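Local coordinates for designed helical repeat protein (Synthetic construct, PDB 5CWQ), which has no known biological function, being designed de novo to fold into a stack of repeated helical hairpins, at residues E12-R15 with R16-A20; R23-E26 with A27-G31; A70-V73 with L74-R78. One frame throughout, in Å; residues are numbered along the deposited sequence.

Interaction 1 (E12-R15 with R16-A20)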
# COMPACT_ATOMS: atom_id res chain seq x y z
N GLU A 12 0.87 -15.60 14.24
CA GLU A 12 1.58 -15.81 12.99
C GLU A 12 2.00 -14.48 12.38
O GLU A 12 3.07 -14.37 11.78
CB GLU A 12 0.71 -16.59 12.00
CG GLU A 12 1.39 -16.89 10.67
CD GLU A 12 0.48 -17.63 9.71
OE1 GLU A 12 -0.66 -17.96 10.09
OE2 GLU A 12 0.92 -17.89 8.56
N ALA A 13 1.14 -13.47 12.53
CA ALA A 13 1.43 -12.14 12.02
C ALA A 13 2.62 -11.53 12.75
O ALA A 13 3.52 -10.96 12.13
CB ALA A 13 0.20 -11.24 12.17
N GLU A 14 2.63 -11.67 14.07
CA GLU A 14 3.74 -11.17 14.88
C GLU A 14 5.02 -11.93 14.55
O GLU A 14 6.11 -11.36 14.52
CB GLU A 14 3.41 -11.28 16.37
CG GLU A 14 4.47 -10.68 17.29
CD GLU A 14 4.67 -9.19 17.07
OE1 GLU A 14 3.71 -8.52 16.61
OE2 GLU A 14 5.78 -8.69 17.34
N ARG A 15 4.88 -13.23 14.30
CA ARG A 15 6.01 -14.07 13.93
C ARG A 15 6.60 -13.64 12.58
O ARG A 15 7.81 -13.57 12.42
CB ARG A 15 5.59 -15.54 13.88
CG ARG A 15 6.62 -16.49 13.29
CD ARG A 15 6.22 -16.93 11.89
NE ARG A 15 7.27 -17.71 11.24
CZ ARG A 15 7.14 -18.29 10.04
NH1 ARG A 15 6.01 -18.18 9.37
NH2 ARG A 15 8.15 -18.97 9.53
N ARG A 16 5.72 -13.35 11.63
CA ARG A 16 6.14 -12.87 10.31
C ARG A 16 6.84 -11.52 10.43
O ARG A 16 7.85 -11.27 9.76
CB ARG A 16 4.94 -12.76 9.37
CG ARG A 16 4.60 -14.06 8.65
CD ARG A 16 3.18 -14.03 8.10
NE ARG A 16 3.03 -14.86 6.90
CZ ARG A 16 2.97 -16.18 6.90
NH1 ARG A 16 3.06 -16.86 8.04
NH2 ARG A 16 2.83 -16.84 5.76
N LEU A 17 6.31 -10.65 11.28
CA LEU A 17 6.87 -9.32 11.49
C LEU A 17 8.28 -9.40 12.07
O LEU A 17 9.18 -8.68 11.64
CB LEU A 17 5.97 -8.51 12.42
CG LEU A 17 6.47 -7.12 12.84
CD1 LEU A 17 6.72 -6.23 11.64
CD2 LEU A 17 5.47 -6.47 13.79
N GLN A 18 8.47 -10.27 13.06
CA GLN A 18 9.76 -10.42 13.72
C GLN A 18 10.81 -10.99 12.76
O GLN A 18 11.96 -10.55 12.76
CB GLN A 18 9.63 -11.31 14.95
CG GLN A 18 8.88 -10.66 16.11
CD GLN A 18 9.57 -9.42 16.64
OE1 GLN A 18 8.93 -8.39 16.86
NE2 GLN A 18 10.88 -9.51 16.86
N GLU A 19 10.41 -11.97 11.96
CA GLU A 19 11.31 -12.56 10.98
C GLU A 19 11.69 -11.53 9.91
O GLU A 19 12.83 -11.49 9.45
CB GLU A 19 10.68 -13.79 10.32
CG GLU A 19 10.67 -15.02 11.21
CD GLU A 19 12.07 -15.53 11.53
OE1 GLU A 19 13.03 -15.11 10.85
OE2 GLU A 19 12.20 -16.36 12.46
N ALA A 20 10.72 -10.70 9.52
CA ALA A 20 10.97 -9.65 8.54
C ALA A 20 11.89 -8.58 9.11
O ALA A 20 12.70 -8.00 8.39
CB ALA A 20 9.65 -9.03 8.08
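R16 lies beside E12, which precedes it by one helical turn, and its side chain can be followed back over that residue to the charged end. CB lies against the carbonyls of the previous turn, 3.4 Å from E12 O and 3.6 Å from A13 O. CG stays by the first of these, 3.5 Å from E12 O, because it stands beside the backbone N (chi1 -86°) and so heads back toward the N-terminal end of the helix. CD moves off slightly, to 3.7 Å from E12 O, and NE approaches the carboxylate without bonding to it. Beyond NE the chain twists, chi4 76°, and turns CZ toward E12 OE2. R16 NH1 completes a salt bridge to E12 OE2, though the modelled separation of 2.4 Å is too short for its fine detail to be trusted. E12 meets it with its chain fully extended, the two side chains running alongside each other and the carboxylate and guanidinium planes turned 69° apart. R8, a turn before E12, takes the other oxygen, OE1. A like charge is also near: R15 NH1 sits 3.5 Å from R16 NH1, which comes in at the edge of the R15 guanidinium.

Around the helix, E14 and Q18 bring two acceptors together, E14 OE2 being 3.2 Å from Q18 OE1. The charge of E14 is met by K69 at OE1, and a weak hydrogen bond from R21 reaches Q18 OE1. Backbone bonds from R16, L17, Q18 and E19 back to E12, A13, E14 and R15 carry the regular helix beneath. Chemically, the E12 carboxylate is paired with R8 and R16, one on each neighbouring turn, and its negative charge probably eases the crowding of R15 against R16.

Interaction 2 (R23-E26 with A27-G31); sequences RSEE and ARERG
E25 and R28 make the side-chain salt bridge of this last part of helix 5-30, three residues apart. The bond from R28 NH1 to E25 OE1 is 3.2 Å long and bent; it reaches the oxygen on the anti side, 34° out of the carboxylate plane. E25 can turn its oxygens this way because its chain folds at chi2, 61°, after CG has left on the side away from the backbone N. The stronger partner of R28 is E76 of helix 60-86, at NH2; E25 is the lesser one.

Like charges also meet. E25 OE2 and E29 OE2 are 3.0 Å apart, two acceptors with their carboxylates turned almost perpendicular; such closeness would be expected to make one of them easier to protonate, although E25 OE1 has R28 beside it.

Van der Waals contacts set CB atoms against the carbonyls of the preceding turn: A27 CB lies 3.5 Å from R23 O, and R28 CB 3.1 Å from S24 O. Across to helix 33-57, A27 touches E35, while R28 finds an apolar partner in L36.

In the backbone, the amides of A27, R28 and E29 donate to the carbonyls of R23, S24 and E25 at 2.9 to 3.1 Å. After these the ladder slackens: R30 N reaches E26 O only weakly, at 3.4 Å, and G31 N makes a weak bond to R28 O. R30 turns its guanidinium to E35 on the following helix. With its positive phi of 71°, G31 closes a Schellman motif, the classic C-terminal helix cap, here just before the turn into helix 33-57.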
# COMPACT_ATOMS: atom_id res chain seq x y z
N ARG A 23 15.39 -10.04 9.00
CA ARG A 23 15.84 -10.02 7.62
C ARG A 23 16.16 -8.59 7.21
O ARG A 23 17.08 -8.35 6.42
CB ARG A 23 14.79 -10.62 6.68
CG ARG A 23 14.71 -12.14 6.74
CD ARG A 23 13.84 -12.70 5.63
NE ARG A 23 12.44 -12.28 5.75
CZ ARG A 23 11.50 -12.97 6.39
NH1 ARG A 23 11.78 -14.13 6.97
NH2 ARG A 23 10.26 -12.50 6.44
N SER A 24 15.40 -7.64 7.74
CA SER A 24 15.65 -6.22 7.47
C SER A 24 17.00 -5.80 8.04
O SER A 24 17.75 -5.06 7.41
CB SER A 24 14.54 -5.35 8.06
OG SER A 24 13.31 -5.57 7.40
N GLU A 25 17.31 -6.28 9.24
CA GLU A 25 18.56 -5.92 9.91
C GLU A 25 19.75 -6.58 9.22
O GLU A 25 20.83 -5.99 9.15
CB GLU A 25 18.51 -6.32 11.38
CG GLU A 25 19.74 -5.93 12.18
CD GLU A 25 19.98 -4.43 12.20
OE1 GLU A 25 19.02 -3.66 11.97
OE2 GLU A 25 21.13 -4.01 12.44
N GLU A 26 19.56 -7.80 8.73
CA GLU A 26 20.61 -8.51 8.01
C GLU A 26 20.97 -7.80 6.71
O GLU A 26 22.15 -7.65 6.38
CB GLU A 26 20.18 -9.95 7.72
CG GLU A 26 20.18 -10.86 8.94
CD GLU A 26 19.52 -12.20 8.67
OE1 GLU A 26 19.08 -12.43 7.53
OE2 GLU A 26 19.45 -13.02 9.61
N ALA A 27 19.95 -7.35 5.99
CA ALA A 27 20.16 -6.65 4.73
C ALA A 27 20.70 -5.25 4.97
O ALA A 27 21.51 -4.74 4.20
CB ALA A 27 18.86 -6.59 3.94
N ARG A 28 20.26 -4.62 6.06
CA ARG A 28 20.67 -3.27 6.41
C ARG A 28 22.17 -3.21 6.69
O ARG A 28 22.85 -2.26 6.31
CB ARG A 28 19.89 -2.76 7.62
CG ARG A 28 20.27 -1.36 8.07
CD ARG A 28 19.43 -0.88 9.25
NE ARG A 28 18.05 -0.55 8.86
CZ ARG A 28 16.99 -1.33 9.07
NH1 ARG A 28 17.11 -2.51 9.67
NH2 ARG A 28 15.79 -0.93 8.67
N GLU A 29 22.68 -4.24 7.35
CA GLU A 29 24.09 -4.30 7.69
C GLU A 29 24.95 -4.57 6.45
O GLU A 29 26.10 -4.15 6.38
CB GLU A 29 24.34 -5.39 8.74
CG GLU A 29 23.77 -5.05 10.11
CD GLU A 29 23.87 -6.22 11.07
OE1 GLU A 29 24.51 -7.23 10.72
OE2 GLU A 29 23.31 -6.12 12.19
N ARG A 30 24.37 -5.26 5.48
CA ARG A 30 25.07 -5.58 4.24
C ARG A 30 24.91 -4.47 3.20
O ARG A 30 25.48 -4.54 2.11
CB ARG A 30 24.56 -6.91 3.67
CG ARG A 30 24.97 -8.12 4.49
CD ARG A 30 24.25 -9.39 4.04
NE ARG A 30 24.33 -9.59 2.60
CZ ARG A 30 23.36 -9.32 1.73
NH1 ARG A 30 22.20 -8.83 2.14
NH2 ARG A 30 23.55 -9.55 0.44
N GLY A 31 24.12 -3.45 3.53
CA GLY A 31 23.87 -2.35 2.62
C GLY A 31 23.00 -2.74 1.44
O GLY A 31 22.89 -2.00 0.47

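Interaction 3 (A70-V73 with L74-R78); sequences AQRV and LEEAR
Q71 and E75 are joined by a side-chain hydrogen bond one turn apart on helix 60-86. Q71 NE2 donates to E75 OE2 over 3.0 Å and almost straight, at 171°. The acceptor lies close to the plane of the amide, whereas the amide arrives above the carboxylate plane, 49° out of it, and the two flat groups stand nearly perpendicular. Q71 gets there with CG opposite the backbone N and a fold at chi2 (62°), which carries the amide along the helix toward E75. Its other end, OE1, rests against L74, 3.6 Å from CD2.

L74 is the second large contributor. CB packs 3.4 Å from A70 O, and the isobutyl group continues inward to I100 of helix 90-114. L74 CG lies 3.8 Å above one face of the R78 guanidinium, offset toward its rim. An alanine at Q71 is likely to leave E75 OE2 without this donor and to uncover the side of L74 that the amide lies against.

V73 contributes chiefly through its backbone, V73 O receiving A77 N at 2.8 Å, while its branches face E43 and A44 of helix 33-57. Next to it, R72 runs alongside E76, and its NE reaches E76 OE2 in a salt bridge whose hydrogen bond, at 3.3 Å, is weak; the stronger partner of E76 is R28.

The contact thus grades from leucine and valine in the buried layer to amide, carboxylate and guanidinium groups on the more exposed side of the helix, where each polar pair spans one turn.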
# COMPACT_ATOMS: atom_id res chain seq x y z
N ALA A 70 3.00 0.28 12.28
CA ALA A 70 2.86 0.75 10.90
C ALA A 70 3.66 2.03 10.69
O ALA A 70 4.30 2.21 9.65
CB ALA A 70 1.40 0.98 10.55
N GLN A 71 3.61 2.92 11.68
CA GLN A 71 4.33 4.18 11.61
C GLN A 71 5.83 3.94 11.54
O GLN A 71 6.56 4.67 10.87
CB GLN A 71 3.99 5.06 12.82
CG GLN A 71 4.68 6.41 12.83
CD GLN A 71 4.28 7.28 11.65
OE1 GLN A 71 3.20 7.12 11.09
NE2 GLN A 71 5.16 8.19 11.26
N ARG A 72 6.28 2.90 12.23
CA ARG A 72 7.70 2.55 12.28
C ARG A 72 8.17 2.05 10.91
O ARG A 72 9.22 2.48 10.42
CB ARG A 72 7.95 1.49 13.35
CG ARG A 72 9.40 1.06 13.47
CD ARG A 72 9.60 0.11 14.65
NE ARG A 72 10.94 -0.48 14.65
CZ ARG A 72 11.38 -1.32 15.58
NH1 ARG A 72 10.59 -1.68 16.59
NH2 ARG A 72 12.61 -1.80 15.50
N VAL A 73 7.41 1.15 10.31
CA VAL A 73 7.72 0.64 8.97
C VAL A 73 7.74 1.79 7.97
O VAL A 73 8.62 1.86 7.11
CB VAL A 73 6.70 -0.43 8.52
CG1 VAL A 73 6.96 -0.85 7.08
CG2 VAL A 73 6.76 -1.63 9.43
N LEU A 74 6.77 2.69 8.11
CA LEU A 74 6.66 3.86 7.25
C LEU A 74 7.93 4.71 7.30
O LEU A 74 8.50 5.05 6.26
CB LEU A 74 5.45 4.70 7.67
CG LEU A 74 5.31 6.09 7.07
CD1 LEU A 74 5.30 6.03 5.56
CD2 LEU A 74 4.04 6.75 7.58
N GLU A 75 8.38 5.03 8.51
CA GLU A 75 9.56 5.87 8.69
C GLU A 75 10.82 5.19 8.17
O GLU A 75 11.69 5.84 7.59
CB GLU A 75 9.71 6.24 10.16
CG GLU A 75 8.64 7.21 10.65
CD GLU A 75 8.50 7.24 12.16
OE1 GLU A 75 9.06 6.35 12.84
OE2 GLU A 75 7.83 8.16 12.67
N GLU A 76 10.93 3.88 8.37
CA GLU A 76 12.07 3.13 7.87
C GLU A 76 12.06 3.10 6.34
O GLU A 76 13.10 3.26 5.71
CB GLU A 76 12.08 1.70 8.43
CG GLU A 76 12.42 1.64 9.91
CD GLU A 76 12.52 0.22 10.44
OE1 GLU A 76 12.89 -0.69 9.67
OE2 GLU A 76 12.23 0.01 11.64
N ALA A 77 10.88 2.89 5.76
CA ALA A 77 10.76 2.83 4.31
C ALA A 77 11.02 4.20 3.69
O ALA A 77 11.53 4.29 2.57
CB ALA A 77 9.38 2.31 3.92
N ARG A 78 10.67 5.26 4.41
CA ARG A 78 10.99 6.62 3.98
C ARG A 78 12.50 6.82 3.85
O ARG A 78 12.97 7.47 2.92
CB ARG A 78 10.43 7.65 4.97
CG ARG A 78 8.96 7.97 4.81
CD ARG A 78 8.48 8.87 5.94
NE ARG A 78 7.09 9.29 5.78
CZ ARG A 78 6.40 9.94 6.71
NH1 ARG A 78 6.97 10.25 7.87
NH2 ARG A 78 5.14 10.29 6.48

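Overall arrangement
All three are local helix contacts, and their centres form a roughly equal-sided triangle, 16 Å on each edge. Interactions 1 and 2 follow one another on helix 5-30 and brush where R16 O comes within 4.3 Å of R23 NH2. Interaction 3 lies on helix 60-86. It meets interaction 2 directly through a salt bridge, R28 NH2 to E76 OE1 at 3.1 Å, but stays about 5 Å from interaction 1 at the nearest atoms; there the two helices are tied by E14 and K69, the residue just before 70-78. Helix 33-57 packs against all three. No ligand or active site is involved: these contacts belong to the scaffold of the designed repeat.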